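Local coordinates for protein inorganic pyrophosphatase (PDB 6LL8) that probably hydrolyses diphosphate to two phosphate ions with the help of divalent metal ions such as manganese or magnesium, at residues D222-V225 against F226-I229. Residues are numbered along the deposited sequence; the frame is centred on the assembly and turned at random.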
ATOM      1  N   ASP A 222       2.027  -8.864  17.170  1.00 12.20           N
ATOM      2  CA  ASP A 222       2.964  -8.901  18.314  1.00 13.83           C
ATOM      3  C   ASP A 222       4.389  -8.673  17.828  1.00 13.16           C
ATOM      4  O   ASP A 222       4.934  -9.534  17.130  1.00 13.26           O
ATOM      5  CB  ASP A 222       2.794 -10.243  19.037  1.00 16.81           C
ATOM      6  CG  ASP A 222       3.697 -10.450  20.245  1.00 22.87           C
ATOM      7  OD1 ASP A 222       4.463  -9.510  20.561  1.00 22.65           O
ATOM      8  OD2 ASP A 222       3.617 -11.562  20.857  1.00 34.41           O
ATOM      9  N   LEU A 223       4.936  -7.517  18.160  1.00 15.08           N
ATOM     10  CA  LEU A 223       6.319  -7.069  17.851  0.60 17.47           C
ATOM     11  C   LEU A 223       7.364  -8.146  18.212  1.00 16.41           C
ATOM     12  O   LEU A 223       8.458  -8.127  17.598  1.00 17.76           O
ATOM     13  CB  LEU A 223       6.522  -5.749  18.618  0.60 21.89           C
ATOM     14  CG  LEU A 223       7.693  -4.847  18.219  0.60 23.00           C
ATOM     15  CD1 LEU A 223       7.458  -4.201  16.865  0.60 27.01           C
ATOM     16  CD2 LEU A 223       7.952  -3.770  19.273  0.60 23.84           C
ATOM     17  N   ALA A 224       7.084  -8.952  19.220  1.00 18.76           N
ATOM     18  CA  ALA A 224       8.112  -9.888  19.723  1.00 19.10           C
ATOM     19  C   ALA A 224       8.512 -10.875  18.624  1.00 18.46           C
ATOM     20  O   ALA A 224       9.625 -11.436  18.720  1.00 19.53           O
ATOM     21  CB  ALA A 224       7.640 -10.598  20.957  1.00 23.39           C
ATOM     22  N   VAL A 225       7.725 -11.050  17.556  1.00 15.49           N
ATOM     23  CA  VAL A 225       8.090 -11.993  16.458  1.00 15.03           C
ATOM     24  C   VAL A 225       9.390 -11.525  15.805  1.00 15.34           C
ATOM     25  O   VAL A 225      10.028 -12.346  15.145  1.00 18.60           O
ATOM     26  CB  VAL A 225       6.969 -12.206  15.415  1.00 17.23           C
ATOM     27  CG1 VAL A 225       5.752 -12.890  16.032  1.00 20.48           C
ATOM     28  CG2 VAL A 225       6.653 -10.915  14.665  1.00 15.33           C
ATOM     29  N   PHE A 226       9.771 -10.271  15.956  1.00 14.67           N
ATOM     30  CA  PHE A 226      11.000  -9.755  15.313  1.00 15.92           C
ATOM     31  C   PHE A 226      12.216  -9.803  16.230  1.00 15.54           C
ATOM     32  O   PHE A 226      13.299  -9.434  15.784  1.00 18.36           O
ATOM     33  CB  PHE A 226      10.773  -8.329  14.816  1.00 18.09           C
ATOM     34  CG  PHE A 226       9.756  -8.262  13.718  1.00 17.92           C
ATOM     35  CD1 PHE A 226       9.901  -9.005  12.553  1.00 17.29           C
ATOM     36  CD2 PHE A 226       8.596  -7.540  13.907  1.00 18.28           C
ATOM     37  CE1 PHE A 226       8.935  -8.993  11.557  1.00 19.73           C
ATOM     38  CE2 PHE A 226       7.656  -7.485  12.887  1.00 18.79           C
ATOM     39  CZ  PHE A 226       7.806  -8.249  11.745  1.00 18.95           C
ATOM     40  N   ASP A 227      12.082 -10.259  17.461  1.00 16.80           N
ATOM     41  CA  ASP A 227      13.204 -10.135  18.410  1.00 19.70           C
ATOM     42  C   ASP A 227      14.453 -10.847  17.870  1.00 19.58           C
ATOM     43  O   ASP A 227      15.551 -10.227  17.877  1.00 22.54           O
ATOM     44  CB  ASP A 227      12.815 -10.677  19.777  1.00 21.78           C
ATOM     45  CG  ASP A 227      11.842  -9.801  20.557  1.00 22.74           C
ATOM     46  OD1 ASP A 227      11.654  -8.643  20.188  1.00 24.43           O
ATOM     47  OD2 ASP A 227      11.352 -10.287  21.589  1.00 28.30           O
ATOM     48  N   ASP A 228      14.318 -12.061  17.360  1.00 17.85           N
ATOM     49  CA  ASP A 228      15.510 -12.866  16.999  1.00 20.47           C
ATOM     50  C   ASP A 228      16.133 -12.370  15.689  1.00 20.98           C
ATOM     51  O   ASP A 228      17.351 -12.508  15.521  1.00 24.24           O
ATOM     52  CB  ASP A 228      15.192 -14.357  16.900  1.00 25.17           C
ATOM     53  CG  ASP A 228      14.840 -15.001  18.231  1.00 27.95           C
ATOM     54  OD1 ASP A 228      15.118 -14.396  19.295  1.00 28.62           O
ATOM     55  OD2 ASP A 228      14.284 -16.115  18.202  1.00 38.47           O
ATOM     56  N   ILE A 229      15.334 -11.792  14.792  1.00 17.50           N
ATOM     57  CA  ILE A 229      15.765 -11.436  13.400  0.70 18.08           C
ATOM     58  C   ILE A 229      16.066  -9.943  13.305  1.00 16.22           C
ATOM     59  O   ILE A 229      16.510  -9.506  12.237  1.00 16.99           O
ATOM     60  CB  ILE A 229      14.755 -11.860  12.297  0.70 18.36           C
ATOM     61  CG1 ILE A 229      15.394 -11.881  10.897  0.70 21.94           C
ATOM     62  CG2 ILE A 229      13.504 -10.996  12.291  0.70 20.31           C
ATOM     63  CD1 ILE A 229      14.524 -12.534   9.809  0.70 23.16           C
TER
HETATM   64  O   HOH W   1      10.897  -6.974  18.286  1.00 25.28           O
HETATM   65  O   HOH W   2      11.764 -13.425  17.697  1.00 27.77           O
HETATM   66  O   HOH W   3      12.717 -13.036  14.704  1.00 29.82           O
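Phe226 N and Asp227 N donate in succession to the carbonyl oxygens three residues back, Phe226 N to Leu223 O at 3.0 Å and Asp227 N to Ala224 O at 3.0 Å. This i to i+3 pattern is that of a 3-10 turn, and both N-H bonds are nearly straight. The turn opens with an Asx turn, in which Asp222 OD1 takes the amide hydrogen of Ala224 N (3.0 Å) from above the carboxylate plane. Three waters reinforce the turn, and two of them give a hydrogen to a carbonyl that already accepts a backbone bond. One molecule gives one hydrogen to Leu223 O and the other to Asp227 OD1, 2.6 Å away; a second bridges Ala224 O to Asp228 N, and a third joins Val225 O to Ile229 N, its bond to the latter weak.

Beside this backbone, Val225 and Phe226 point the same way. Val225 CG2 stands over one face of the Phe226 ring, 3.9 Å from its centroid and 9° off the normal, a clear CH-pi contact. With chi1 at -65°, CG1 is anti to the carbonyl carbon, which leaves CG2 flanked by the backbone N and the carbonyl carbon and above the ring. Phe226 also packs on Leu218 and Val220 of strand 211-220 and on Leu253 of strand 248-255, while Leu223 N hydrogen-bonds to Asp255 OD2, at the end of strand 248-255. The segment thus links strand 211-220 to helix 230-243 in the DHHA2 domain, away from the imidodiphosphate pocket and its metals. The exposed aspartates and the bridging waters leave the turn hydrated, while the buried Phe226 ring packs it against the sheet.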